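TonB-dependent siderophore receptor (Pseudomonas aeruginosa 39016, PDB 5NEC) probably imports iron-loaded siderophores, and drugs conjugated to them, across the outer membrane, using energy relayed by TonB to open a plugged beta-barrel. Local coordinates at residues T31-D36 against K59-D64; G167-R172 against T724-T729; G273-K278 against D310-Q315; G630-N635 against K664-V669. All coordinates share one frame; numbering follows the deposited sequence.

From the N terminus, contact 1 comes first: it closes a short loop by laying residues 31-36 against helix 59-64 at the start of the plug region. Contact 2 then opens at 167-172, after the first long strand 159-167, and closes only at 724-729, on the last strand, so that it joins the first and last strands of the barrel. Contacts 3 and 4 are both nested inside that loop and follow each other in series. Contact 3 pairs the beginning of strand 276-291 with the end of its hairpin partner 296-316; contact 4 packs the loop before strand 639-650 against the end of strand 653-666. No two contacts touch: contacts 1 and 2 approach to about 7 Å between nearest atoms.

Contact 1 of 4, residues T31-D36 against K59-D64; sequences TTYNVD and KQVIKD
Tyr-33 reaches from the loop 31-36 across helix 59-64, and its side chain can be followed outward. Its CB carries CG anti to the carbonyl carbon (chi1 -85°), which brings one ring face under Val-61 CG2 and the OH to Asp-64. Tyr-33 CD1 lies 3.6 Å from Val-61 CG2; this methyl stands 3.7 Å from the ring centroid and 15° off the normal, a CH-pi contact over one face. Gln-60 CG lies near the ring plane, 3.9 Å from Tyr-33 CE1, and Asp-64 OD2 also comes to the edge there, 3.2 Å from Tyr-33 CE1. The phenol OH ends the path by donating to Asp-64 OD2 at 2.5 Å, on the anti lone pair of that oxygen. The other carboxylate oxygen, Asp-64 OD1, accepts from Gln-60 NE2 at 3.0 Å from above the carboxylate plane, so both oxygens are engaged and the group's rotation is restrained. Thr-31 O lies 3.5 Å from Gln-60 CG. Beyond the two segments, Trp-644 NE1 also bonds to Tyr-33 OH, while Lys-597 makes a cation-pi contact with the ring. The arrangement joins loop 31-36 and helix 59-64 to barrel strands 596-609 (Lys-597) and 639-650 (Trp-644), consistent with the plugged barrel of TonB-dependent receptors.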
loop_
_atom_site.group_PDB
_atom_site.type_symbol
_atom_site.label_atom_id
_atom_site.label_comp_id
_atom_site.label_asym_id
_atom_site.label_seq_id
_atom_site.Cartn_x
_atom_site.Cartn_y
_atom_site.Cartn_z
ATOM N N THR A 31 -16.547 -15.704 -2.028
ATOM C CA THR A 31 -15.334 -16.514 -1.824
ATOM C C THR A 31 -14.401 -16.560 -3.048
ATOM O O THR A 31 -13.432 -17.314 -3.058
ATOM C CB THR A 31 -15.686 -17.985 -1.456
ATOM O OG1 THR A 31 -16.228 -18.660 -2.601
ATOM C CG2 THR A 31 -16.684 -18.058 -0.295
ATOM N N THR A 32 -14.692 -15.784 -4.083
ATOM C CA THR A 32 -13.884 -15.814 -5.295
ATOM C C THR A 32 -12.452 -15.269 -5.076
ATOM O O THR A 32 -12.233 -14.317 -4.308
ATOM C CB THR A 32 -14.583 -15.044 -6.444
ATOM O OG1 THR A 32 -13.935 -15.339 -7.689
ATOM C CG2 THR A 32 -14.587 -13.517 -6.204
ATOM N N TYR A 33 -11.501 -15.909 -5.749
ATOM C CA TYR A 33 -10.126 -15.429 -5.878
ATOM C C TYR A 33 -9.911 -14.608 -7.149
ATOM O O TYR A 33 -8.828 -14.060 -7.341
ATOM C CB TYR A 33 -9.144 -16.610 -5.863
ATOM C CG TYR A 33 -8.708 -17.095 -4.496
ATOM C CD1 TYR A 33 -9.404 -16.768 -3.325
ATOM C CD2 TYR A 33 -7.588 -17.925 -4.382
ATOM C CE1 TYR A 33 -8.978 -17.239 -2.093
ATOM C CE2 TYR A 33 -7.173 -18.409 -3.158
ATOM C CZ TYR A 33 -7.868 -18.065 -2.023
ATOM O OH TYR A 33 -7.436 -18.542 -0.820
ATOM N N ASN A 34 -10.929 -14.524 -8.003
ATOM C CA ASN A 34 -10.888 -13.675 -9.196
ATOM C C ASN A 34 -12.039 -12.682 -9.184
ATOM O O ASN A 34 -13.184 -13.067 -8.983
ATOM C CB ASN A 34 -10.969 -14.508 -10.472
ATOM C CG ASN A 34 -10.807 -13.656 -11.725
ATOM O OD1 ASN A 34 -9.691 -13.349 -12.124
ATOM N ND2 ASN A 34 -11.924 -13.239 -12.328
ATOM N N VAL A 35 -11.719 -11.413 -9.419
ATOM C CA VAL A 35 -12.699 -10.346 -9.530
ATOM C C VAL A 35 -12.588 -9.833 -10.965
ATOM O O VAL A 35 -11.507 -9.440 -11.416
ATOM C CB VAL A 35 -12.430 -9.249 -8.472
ATOM C CG1 VAL A 35 -13.143 -7.938 -8.796
ATOM C CG2 VAL A 35 -12.848 -9.752 -7.096
ATOM N N ASP A 36 -13.709 -9.848 -11.678
ATOM C CA ASP A 36 -13.711 -9.626 -13.138
ATOM C C ASP A 36 -13.964 -8.168 -13.562
ATOM O O ASP A 36 -13.849 -7.835 -14.747
ATOM C CB ASP A 36 -14.687 -10.600 -13.846
ATOM C CG ASP A 36 -16.157 -10.448 -13.390
ATOM O OD1 ASP A 36 -16.601 -9.326 -13.042
ATOM O OD2 ASP A 36 -16.883 -11.473 -13.398
ATOM N N LYS A 59 -11.432 -9.876 -1.337
ATOM C CA LYS A 59 -11.769 -10.107 0.068
ATOM C C LYS A 59 -11.283 -11.448 0.613
ATOM O O LYS A 59 -10.737 -11.519 1.708
ATOM C CB LYS A 59 -13.293 -10.035 0.234
ATOM C CG LYS A 59 -13.787 -10.022 1.680
ATOM C CD LYS A 59 -15.212 -10.547 1.806
ATOM C CE LYS A 59 -16.204 -9.633 1.111
ATOM N NZ LYS A 59 -17.484 -10.297 0.748
ATOM N N GLN A 60 -11.513 -12.509 -0.155
ATOM C CA GLN A 60 -11.269 -13.869 0.306
ATOM C C GLN A 60 -9.786 -14.156 0.473
ATOM O O GLN A 60 -9.420 -14.905 1.382
ATOM C CB GLN A 60 -11.891 -14.896 -0.654
ATOM C CG GLN A 60 -12.096 -16.279 -0.045
ATOM C CD GLN A 60 -12.916 -16.236 1.229
ATOM O OE1 GLN A 60 -13.907 -15.524 1.321
ATOM N NE2 GLN A 60 -12.477 -16.962 2.231
ATOM N N VAL A 61 -8.946 -13.571 -0.388
ATOM C CA VAL A 61 -7.492 -13.678 -0.236
ATOM C C VAL A 61 -7.022 -12.942 1.025
ATOM O O VAL A 61 -6.173 -13.454 1.756
ATOM C CB VAL A 61 -6.738 -13.225 -1.512
ATOM C CG1 VAL A 61 -5.239 -13.113 -1.277
ATOM C CG2 VAL A 61 -6.981 -14.219 -2.634
ATOM N N ILE A 62 -7.604 -11.770 1.283
ATOM C CA ILE A 62 -7.322 -10.984 2.491
ATOM C C ILE A 62 -7.663 -11.787 3.751
ATOM O O ILE A 62 -6.869 -11.818 4.684
ATOM C CB ILE A 62 -8.056 -9.615 2.466
ATOM C CG1 ILE A 62 -7.517 -8.745 1.323
ATOM C CG2 ILE A 62 -7.922 -8.867 3.801
ATOM C CD1 ILE A 62 -8.422 -7.592 0.929
ATOM N N LYS A 63 -8.813 -12.461 3.757
ATOM C CA LYS A 63 -9.209 -13.333 4.881
ATOM C C LYS A 63 -8.361 -14.607 4.987
ATOM O O LYS A 63 -7.930 -14.936 6.065
ATOM C CB LYS A 63 -10.680 -13.740 4.781
ATOM C CG LYS A 63 -11.640 -12.583 4.937
ATOM C CD LYS A 63 -13.077 -13.078 5.077
ATOM C CE LYS A 63 -14.075 -11.920 5.093
ATOM N NZ LYS A 63 -15.449 -12.374 4.720
ATOM N N ASP A 64 -8.127 -15.302 3.878
ATOM C CA ASP A 64 -7.390 -16.584 3.893
ATOM C C ASP A 64 -5.919 -16.441 4.312
ATOM O O ASP A 64 -5.381 -17.337 4.973
ATOM C CB ASP A 64 -7.466 -17.309 2.527
ATOM C CG ASP A 64 -8.874 -17.844 2.189
ATOM O OD1 ASP A 64 -9.748 -17.933 3.077
ATOM O OD2 ASP A 64 -9.105 -18.165 1.012
#

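Contact 2 of 4, residues G167-R172 against T724-T729; sequences GSDQTR and TILFST
Ser-168 and Ile-725 are joined by two hydrogen bonds between the turn and the strand. In the backbone bond, Ser-168 N donates to Ile-725 O at 2.9 Å, in the carbonyl plane. In the return bond the hydroxyl stands in for a main-chain carbonyl: Ile-725 N gives its hydrogen to Ser-168 OG at 2.8 Å, with an N-H...O angle of 168°. A chi1 of 59° places that OG between its own backbone N and carbonyl carbon, facing the strand. Gly-167 and Leu-726 are an antiparallel non-hydrogen-bonded pair, and Gly-167 CA makes a CA-H...O contact of 3.2 Å with Ile-725 O.

Asp-169 braces the turn internally: its OD1 accepts from both Thr-171 N and Thr-171 OG1, reached from the same face of the carboxylate, and the first bond makes an Asx turn. Its OD2 reaches the strand through a water bound to Thr-724 OG1, which also bonds to Gly-722 O.

Van der Waals contacts are few. The Thr-724 CG2 methyl lies 3.3 Å from Asp-169 OD2, and Leu-726 CD2 packs 3.8 Å from Gly-167 CA and 3.9 Å from Thr-171 OG1.

With a type I turn from Gly-167 to Gln-170 between strands 159-167 and 172-182, this is the first-to-last strand closure of a transmembrane beta-barrel.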
loop_
_atom_site.group_PDB
_atom_site.type_symbol
_atom_site.label_atom_id
_atom_site.label_comp_id
_atom_site.label_asym_id
_atom_site.label_seq_id
_atom_site.Cartn_x
_atom_site.Cartn_y
_atom_site.Cartn_z
ATOM N N GLY A 167 -2.561 -14.685 18.679
ATOM C CA GLY A 167 -1.285 -15.058 18.054
ATOM C C GLY A 167 -0.146 -15.404 18.997
ATOM O O GLY A 167 -0.130 -15.010 20.159
ATOM N N SER A 168 0.830 -16.126 18.457
ATOM C CA SER A 168 2.096 -16.441 19.155
ATOM C C SER A 168 2.994 -15.218 19.390
ATOM O O SER A 168 3.880 -15.261 20.236
ATOM C CB SER A 168 2.873 -17.500 18.384
ATOM O OG SER A 168 3.157 -17.035 17.082
ATOM N N ASP A 169 2.746 -14.150 18.634
ATOM C CA ASP A 169 3.337 -12.822 18.832
ATOM C C ASP A 169 2.507 -11.900 19.744
ATOM O O ASP A 169 2.676 -10.688 19.712
ATOM C CB ASP A 169 3.543 -12.153 17.454
ATOM C CG ASP A 169 2.220 -11.933 16.676
ATOM O OD1 ASP A 169 1.132 -12.326 17.157
ATOM O OD2 ASP A 169 2.283 -11.372 15.567
ATOM N N GLN A 170 1.628 -12.479 20.551
ATOM C CA GLN A 170 0.682 -11.746 21.404
ATOM C C GLN A 170 -0.394 -10.935 20.635
ATOM O O GLN A 170 -0.991 -10.030 21.193
ATOM C CB GLN A 170 1.419 -10.870 22.446
ATOM C CG GLN A 170 0.583 -10.657 23.713
ATOM C CD GLN A 170 1.290 -9.926 24.850
ATOM O OE1 GLN A 170 2.306 -10.366 25.362
ATOM N NE2 GLN A 170 0.685 -8.842 25.303
ATOM N N THR A 171 -0.668 -11.265 19.374
ATOM C CA THR A 171 -1.764 -10.614 18.635
ATOM C C THR A 171 -3.092 -10.822 19.385
ATOM O O THR A 171 -3.417 -11.944 19.763
ATOM C CB THR A 171 -1.917 -11.163 17.191
ATOM O OG1 THR A 171 -0.765 -10.820 16.422
ATOM C CG2 THR A 171 -3.159 -10.593 16.478
ATOM N N ARG A 172 -3.813 -9.733 19.631
ATOM C CA ARG A 172 -5.167 -9.774 20.123
ATOM C C ARG A 172 -5.942 -8.800 19.256
ATOM O O ARG A 172 -5.850 -7.584 19.435
ATOM C CB ARG A 172 -5.220 -9.353 21.591
ATOM C CG ARG A 172 -4.460 -10.262 22.549
ATOM C CD ARG A 172 -4.826 -9.905 24.009
ATOM N NE ARG A 172 -4.063 -10.677 25.009
ATOM C CZ ARG A 172 -3.149 -10.201 25.874
ATOM N NH1 ARG A 172 -2.843 -8.906 25.948
ATOM N NH2 ARG A 172 -2.523 -11.036 26.707
ATOM N N THR A 724 5.105 -16.675 12.873
ATOM C CA THR A 724 3.957 -16.222 13.625
ATOM C C THR A 724 2.806 -17.205 13.390
ATOM O O THR A 724 2.502 -17.564 12.250
ATOM C CB THR A 724 3.589 -14.801 13.191
ATOM O OG1 THR A 724 4.733 -13.957 13.385
ATOM C CG2 THR A 724 2.420 -14.256 13.992
ATOM N N ILE A 725 2.180 -17.633 14.484
ATOM C CA ILE A 725 1.055 -18.573 14.455
ATOM C C ILE A 725 -0.190 -17.807 14.909
ATOM O O ILE A 725 -0.181 -17.209 15.983
ATOM C CB ILE A 725 1.345 -19.806 15.349
ATOM C CG1 ILE A 725 2.622 -20.511 14.845
ATOM C CG2 ILE A 725 0.161 -20.776 15.350
ATOM C CD1 ILE A 725 3.144 -21.626 15.708
ATOM N N LEU A 726 -1.237 -17.797 14.083
ATOM C CA LEU A 726 -2.486 -17.070 14.399
ATOM C C LEU A 726 -3.662 -18.052 14.405
ATOM O O LEU A 726 -3.801 -18.856 13.483
ATOM C CB LEU A 726 -2.738 -15.950 13.373
ATOM C CG LEU A 726 -1.632 -14.896 13.151
ATOM C CD1 LEU A 726 -1.933 -14.040 11.924
ATOM C CD2 LEU A 726 -1.420 -14.026 14.384
ATOM N N PHE A 727 -4.480 -18.004 15.455
ATOM C CA PHE A 727 -5.729 -18.756 15.524
ATOM C C PHE A 727 -6.884 -17.775 15.508
ATOM O O PHE A 727 -6.952 -16.904 16.362
ATOM C CB PHE A 727 -5.820 -19.609 16.799
ATOM C CG PHE A 727 -6.915 -20.659 16.744
ATOM C CD1 PHE A 727 -6.670 -21.938 16.211
ATOM C CD2 PHE A 727 -8.207 -20.379 17.219
ATOM C CE1 PHE A 727 -7.690 -22.899 16.158
ATOM C CE2 PHE A 727 -9.223 -21.344 17.164
ATOM C CZ PHE A 727 -8.965 -22.605 16.631
ATOM N N SER A 728 -7.794 -17.940 14.556
ATOM C CA SER A 728 -8.985 -17.077 14.412
ATOM C C SER A 728 -10.278 -17.832 14.654
ATOM O O SER A 728 -10.418 -18.962 14.207
ATOM C CB SER A 728 -9.040 -16.490 13.004
ATOM O OG SER A 728 -8.040 -15.512 12.883
ATOM N N THR A 729 -11.213 -17.180 15.349
ATOM C CA THR A 729 -12.599 -17.619 15.453
ATOM C C THR A 729 -13.441 -16.536 14.755
ATOM O O THR A 729 -13.435 -15.387 15.207
ATOM C CB THR A 729 -13.027 -17.742 16.934
ATOM O OG1 THR A 729 -12.187 -18.689 17.612
ATOM C CG2 THR A 729 -14.498 -18.177 17.061
HETATM O O HOH W 1 4.785 -11.334 14.491
#

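Contact 3 of 4, residues G273-K278 against D310-Q315; sequences GRDFQK and DYLWTQ
Phe-276 and Leu-312 meet through both backbone and side chain, at the end of an antiparallel ladder. Its backbone bonds come in reciprocal pairs: Phe-276 with Leu-312 and Lys-278 with Asp-310, every N...O distance 2.9 Å, while Gln-277 and Tyr-311 make the non-hydrogen-bonded pair between them.

CH-pi contacts occupy both faces of this ladder. A chi1 of 57° folds the Phe-276 ring over the neighbouring strand, so that Leu-312 CB makes a CH-pi contact over one face, 3.9 Å from the centroid and 20° off the normal, while Asp-310 O comes to the ring edge. On the sheet face that carries Gln-277 and Tyr-311, Gln-277 CG makes another with the Tyr-311 ring, 3.6 Å from its centroid, and Lys-278 O approaches that ring's edge.

Polar side chains extend the contact past the ladder. Thr-314 OG1 donates a hydrogen bond to Asp-275 OD2 at 2.6 Å and accepts from Arg-274 NH2 at 2.9 Å, in the guanidinium plane. Arg-274 NE closes the ring of interactions with a salt bridge to Asp-275 OD1 at 3.0 Å. A water bridges Asp-275 OD2 and Thr-314 N, and OD2 also accepts from Leu-271 N.

Arg-274 also makes a cation-pi contact with Trp-415, and Asp-310 OD1 bonds to Tyr-377 OH. The hairpin lies between strand 225-238, which pairs with 276-291, and strand 327-354, which pairs with 296-316.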
loop_
_atom_site.group_PDB
_atom_site.type_symbol
_atom_site.label_atom_id
_atom_site.label_comp_id
_atom_site.label_asym_id
_atom_site.label_seq_id
_atom_site.Cartn_x
_atom_site.Cartn_y
_atom_site.Cartn_z
ATOM N N GLY A 273 11.860 3.885 26.696
ATOM C CA GLY A 273 11.585 5.115 27.442
ATOM C C GLY A 273 11.434 6.374 26.602
ATOM O O GLY A 273 10.993 7.385 27.126
ATOM N N ARG A 274 11.842 6.346 25.332
ATOM C CA ARG A 274 11.873 7.540 24.500
ATOM C C ARG A 274 11.005 7.463 23.261
ATOM O O ARG A 274 10.329 8.432 22.925
ATOM C CB ARG A 274 13.311 7.857 24.076
ATOM C CG ARG A 274 13.422 9.011 23.091
ATOM C CD ARG A 274 14.848 9.342 22.700
ATOM N NE ARG A 274 15.367 8.461 21.665
ATOM C CZ ARG A 274 16.602 8.545 21.164
ATOM N NH1 ARG A 274 17.462 9.463 21.610
ATOM N NH2 ARG A 274 16.998 7.685 20.225
ATOM N N ASP A 275 11.069 6.353 22.539
ATOM C CA ASP A 275 10.547 6.311 21.172
ATOM C C ASP A 275 9.044 6.068 21.143
ATOM O O ASP A 275 8.532 5.333 21.961
ATOM C CB ASP A 275 11.291 5.254 20.334
ATOM C CG ASP A 275 12.814 5.530 20.234
ATOM O OD1 ASP A 275 13.256 6.678 20.480
ATOM O OD2 ASP A 275 13.564 4.578 19.916
ATOM N N PHE A 276 8.350 6.703 20.202
ATOM C CA PHE A 276 6.900 6.588 20.096
ATOM C C PHE A 276 6.457 6.835 18.661
ATOM O O PHE A 276 7.145 7.504 17.896
ATOM C CB PHE A 276 6.179 7.556 21.076
ATOM C CG PHE A 276 6.546 9.019 20.901
ATOM C CD1 PHE A 276 5.937 9.795 19.928
ATOM C CD2 PHE A 276 7.510 9.615 21.715
ATOM C CE1 PHE A 276 6.281 11.122 19.756
ATOM C CE2 PHE A 276 7.853 10.943 21.553
ATOM C CZ PHE A 276 7.239 11.701 20.567
ATOM N N GLN A 277 5.304 6.297 18.305
ATOM C CA GLN A 277 4.741 6.484 16.981
ATOM C C GLN A 277 3.224 6.550 17.128
ATOM O O GLN A 277 2.577 5.549 17.353
ATOM C CB GLN A 277 5.202 5.343 16.091
ATOM C CG GLN A 277 4.828 5.436 14.639
ATOM C CD GLN A 277 5.018 4.120 13.930
ATOM O OE1 GLN A 277 6.068 3.500 14.004
ATOM N NE2 GLN A 277 3.954 3.632 13.327
ATOM N N LYS A 278 2.687 7.763 17.062
ATOM C CA LYS A 278 1.275 8.039 17.314
ATOM C C LYS A 278 0.657 8.610 16.066
ATOM O O LYS A 278 1.226 9.495 15.462
ATOM C CB LYS A 278 1.126 9.057 18.438
ATOM C CG LYS A 278 1.399 8.439 19.772
ATOM C CD LYS A 278 1.729 9.473 20.848
ATOM C CE LYS A 278 1.903 8.764 22.183
ATOM N NZ LYS A 278 2.658 9.598 23.160
ATOM N N ASP A 310 2.739 11.938 15.002
ATOM C CA ASP A 310 3.673 12.359 16.021
ATOM C C ASP A 310 4.619 11.152 16.281
ATOM O O ASP A 310 4.266 10.201 17.024
ATOM C CB ASP A 310 2.874 12.811 17.250
ATOM C CG ASP A 310 3.730 13.447 18.324
ATOM O OD1 ASP A 310 4.920 13.774 18.107
ATOM O OD2 ASP A 310 3.198 13.605 19.431
ATOM N N TYR A 311 5.780 11.194 15.606
ATOM C CA TYR A 311 6.739 10.088 15.538
ATOM C C TYR A 311 8.099 10.527 16.069
ATOM O O TYR A 311 8.564 11.607 15.726
ATOM C CB TYR A 311 6.962 9.630 14.084
ATOM C CG TYR A 311 5.786 9.033 13.333
ATOM C CD1 TYR A 311 4.551 8.797 13.948
ATOM C CD2 TYR A 311 5.912 8.667 11.987
ATOM C CE1 TYR A 311 3.490 8.238 13.250
ATOM C CE2 TYR A 311 4.848 8.094 11.283
ATOM C CZ TYR A 311 3.647 7.887 11.921
ATOM O OH TYR A 311 2.577 7.333 11.268
ATOM N N LEU A 312 8.731 9.669 16.871
ATOM C CA LEU A 312 10.130 9.803 17.293
ATOM C C LEU A 312 10.748 8.409 17.425
ATOM O O LEU A 312 10.312 7.601 18.262
ATOM C CB LEU A 312 10.219 10.510 18.636
ATOM C CG LEU A 312 11.560 10.544 19.394
ATOM C CD1 LEU A 312 12.586 11.213 18.549
ATOM C CD2 LEU A 312 11.461 11.282 20.715
ATOM N N TRP A 313 11.775 8.133 16.631
ATOM C CA TRP A 313 12.337 6.789 16.584
ATOM C C TRP A 313 13.860 6.815 16.449
ATOM O O TRP A 313 14.460 7.870 16.226
ATOM C CB TRP A 313 11.671 5.978 15.461
ATOM C CG TRP A 313 12.108 6.310 14.081
ATOM C CD1 TRP A 313 12.998 5.615 13.338
ATOM C CD2 TRP A 313 11.668 7.403 13.270
ATOM N NE1 TRP A 313 13.163 6.208 12.109
ATOM C CE2 TRP A 313 12.348 7.304 12.030
ATOM C CE3 TRP A 313 10.749 8.448 13.453
ATOM C CZ2 TRP A 313 12.153 8.231 10.978
ATOM C CZ3 TRP A 313 10.559 9.360 12.404
ATOM C CH2 TRP A 313 11.265 9.246 11.191
ATOM N N THR A 314 14.463 5.633 16.591
ATOM C CA THR A 314 15.922 5.468 16.586
ATOM C C THR A 314 16.398 4.811 15.289
ATOM O O THR A 314 15.769 3.892 14.786
ATOM C CB THR A 314 16.360 4.622 17.790
ATOM O OG1 THR A 314 15.927 5.251 19.005
ATOM C CG2 THR A 314 17.883 4.419 17.815
ATOM N N GLN A 315 17.500 5.310 14.746
ATOM C CA GLN A 315 18.179 4.670 13.602
ATOM C C GLN A 315 19.571 4.229 14.049
ATOM O O GLN A 315 20.313 5.025 14.628
ATOM C CB GLN A 315 18.303 5.620 12.431
ATOM C CG GLN A 315 16.993 6.280 12.085
ATOM C CD GLN A 315 17.039 7.117 10.824
ATOM O OE1 GLN A 315 16.023 7.700 10.456
ATOM N NE2 GLN A 315 18.202 7.198 10.163
HETATM O O HOH W 2 13.098 3.228 17.685
#

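Contact 4 of 4, residues G630-N635 against K664-V669; sequences GNEMPN and KVYGDV
Asn-635 N donates to Tyr-666 O at 2.8 Å, the shortest polar bond across this contact; its N-H...O angle of 160° and the donor's position nearly along the carbonyl axis both support a sound bond. The chain packs closely around it. Pro-634 CA comes to 3.3 Å from the same Tyr-666 O, and Pro-634 CB lies 3.5 Å from Gly-667 O, so the proline ring sits against the turn that follows strand 653-666. From the side of strand residue Val-665, methyl CG1 meets Asn-635 CA at 3.4 Å.

A second bond holds the far end. Asn-631 ND2 donates to Val-669 O at 3.1 Å, on a lone pair in the carbonyl plane and close to the plane of its own amide. Between the two bonds, Pro-634 and Val-669 run side by side, pointing the same way, with Pro-634 CD and Val-669 CG1 4.0 Å apart.

Glu-632 reaches Tyr-666 differently: with CG anti to the carbonyl carbon (chi1 -68°) and an extended chain, Glu-632 OE1 arrives in the ring plane at the edge, 3.7 Å from Tyr-666 CE2, the carboxylate standing almost perpendicular to the ring. Asn-671 OD1 accepts from Glu-632 N, while Thr-672 and Val-673 bind the Asp-668 carboxylate. Two carbonyl-directed hydrogen bonds, with the proline ring packed between them against carbonyl oxygens and one valine methyl, thus hold an irregular loop against the end of a strand and the turn after it, without a continuous strand ladder.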
loop_
_atom_site.group_PDB
_atom_site.type_symbol
_atom_site.label_atom_id
_atom_site.label_comp_id
_atom_site.label_asym_id
_atom_site.label_seq_id
_atom_site.Cartn_x
_atom_site.Cartn_y
_atom_site.Cartn_z
ATOM N N GLY A 630 23.872 3.303 -15.655
ATOM C CA GLY A 630 23.889 1.828 -15.673
ATOM C C GLY A 630 23.456 1.130 -14.386
ATOM O O GLY A 630 23.405 -0.104 -14.339
ATOM N N ASN A 631 23.154 1.899 -13.340
ATOM C CA ASN A 631 22.670 1.337 -12.086
ATOM C C ASN A 631 21.182 0.970 -12.151
ATOM O O ASN A 631 20.404 1.588 -12.890
ATOM C CB ASN A 631 22.920 2.317 -10.938
ATOM C CG ASN A 631 24.406 2.550 -10.679
ATOM O OD1 ASN A 631 25.261 1.989 -11.350
ATOM N ND2 ASN A 631 24.709 3.375 -9.697
ATOM N N GLU A 632 20.809 -0.051 -11.378
ATOM C CA GLU A 632 19.403 -0.430 -11.175
ATOM C C GLU A 632 18.653 0.588 -10.307
ATOM O O GLU A 632 19.253 1.296 -9.501
ATOM C CB GLU A 632 19.308 -1.817 -10.527
ATOM C CG GLU A 632 19.763 -2.943 -11.444
ATOM C CD GLU A 632 19.803 -4.301 -10.772
ATOM O OE1 GLU A 632 18.856 -4.608 -10.015
ATOM O OE2 GLU A 632 20.772 -5.056 -11.010
ATOM N N MET A 633 17.337 0.648 -10.472
ATOM C CA MET A 633 16.484 1.541 -9.675
ATOM C C MET A 633 16.421 0.954 -8.273
ATOM O O MET A 633 16.367 -0.273 -8.137
ATOM C CB MET A 633 15.054 1.605 -10.218
ATOM C CG MET A 633 14.897 2.181 -11.615
ATOM S SD MET A 633 15.116 3.943 -11.761
ATOM C CE MET A 633 13.621 4.523 -10.964
ATOM N N PRO A 634 16.424 1.812 -7.232
ATOM C CA PRO A 634 16.235 1.274 -5.883
ATOM C C PRO A 634 14.837 0.686 -5.702
ATOM O O PRO A 634 13.937 1.008 -6.458
ATOM C CB PRO A 634 16.434 2.506 -4.977
ATOM C CG PRO A 634 16.149 3.685 -5.857
ATOM C CD PRO A 634 16.600 3.277 -7.226
ATOM N N ASN A 635 14.676 -0.204 -4.734
ATOM C CA ASN A 635 13.352 -0.737 -4.367
ATOM C C ASN A 635 12.634 -1.405 -5.544
ATOM O O ASN A 635 11.424 -1.313 -5.680
ATOM C CB ASN A 635 12.515 0.388 -3.721
ATOM C CG ASN A 635 13.267 1.060 -2.579
ATOM O OD1 ASN A 635 13.602 0.398 -1.571
ATOM N ND2 ASN A 635 13.571 2.346 -2.723
ATOM N N LYS A 664 17.131 -9.704 -4.577
ATOM C CA LYS A 664 17.799 -8.633 -3.842
ATOM C C LYS A 664 17.221 -7.258 -4.248
ATOM O O LYS A 664 16.668 -7.096 -5.338
ATOM C CB LYS A 664 19.320 -8.693 -4.027
ATOM C CG LYS A 664 19.848 -8.201 -5.370
ATOM C CD LYS A 664 21.382 -8.234 -5.443
ATOM C CE LYS A 664 21.930 -9.656 -5.464
ATOM N NZ LYS A 664 23.415 -9.656 -5.388
ATOM N N VAL A 665 17.294 -6.299 -3.336
ATOM C CA VAL A 665 16.749 -4.978 -3.571
ATOM C C VAL A 665 17.757 -3.947 -3.071
ATOM O O VAL A 665 18.168 -3.999 -1.901
ATOM C CB VAL A 665 15.415 -4.810 -2.814
ATOM C CG1 VAL A 665 14.972 -3.353 -2.820
ATOM C CG2 VAL A 665 14.337 -5.712 -3.405
ATOM N N TYR A 666 18.136 -3.026 -3.948
ATOM C CA TYR A 666 18.994 -1.908 -3.596
ATOM C C TYR A 666 18.227 -0.783 -2.912
ATOM O O TYR A 666 17.098 -0.478 -3.269
ATOM C CB TYR A 666 19.651 -1.321 -4.837
ATOM C CG TYR A 666 20.630 -2.245 -5.480
ATOM C CD1 TYR A 666 21.935 -2.362 -4.980
ATOM C CD2 TYR A 666 20.278 -2.992 -6.598
ATOM C CE1 TYR A 666 22.857 -3.204 -5.587
ATOM C CE2 TYR A 666 21.197 -3.839 -7.198
ATOM C CZ TYR A 666 22.471 -3.940 -6.689
ATOM O OH TYR A 666 23.347 -4.784 -7.285
ATOM N N GLY A 667 18.883 -0.164 -1.949
ATOM C CA GLY A 667 18.349 0.962 -1.227
ATOM C C GLY A 667 18.552 2.289 -1.925
ATOM O O GLY A 667 17.721 3.178 -1.790
ATOM N N ASP A 668 19.662 2.450 -2.641
ATOM C CA ASP A 668 20.030 3.763 -3.210
ATOM C C ASP A 668 20.237 3.711 -4.713
ATOM O O ASP A 668 20.528 2.644 -5.264
ATOM C CB ASP A 668 21.277 4.350 -2.522
ATOM C CG ASP A 668 22.522 3.444 -2.633
ATOM O OD1 ASP A 668 22.368 2.194 -2.726
ATOM O OD2 ASP A 668 23.663 3.978 -2.610
ATOM N N VAL A 669 20.052 4.859 -5.371
ATOM C CA VAL A 669 20.401 5.007 -6.801
ATOM C C VAL A 669 21.859 4.608 -7.060
ATOM O O VAL A 669 22.153 4.060 -8.113
ATOM C CB VAL A 669 20.150 6.435 -7.372
ATOM C CG1 VAL A 669 18.666 6.747 -7.391
ATOM C CG2 VAL A 669 20.913 7.516 -6.607
#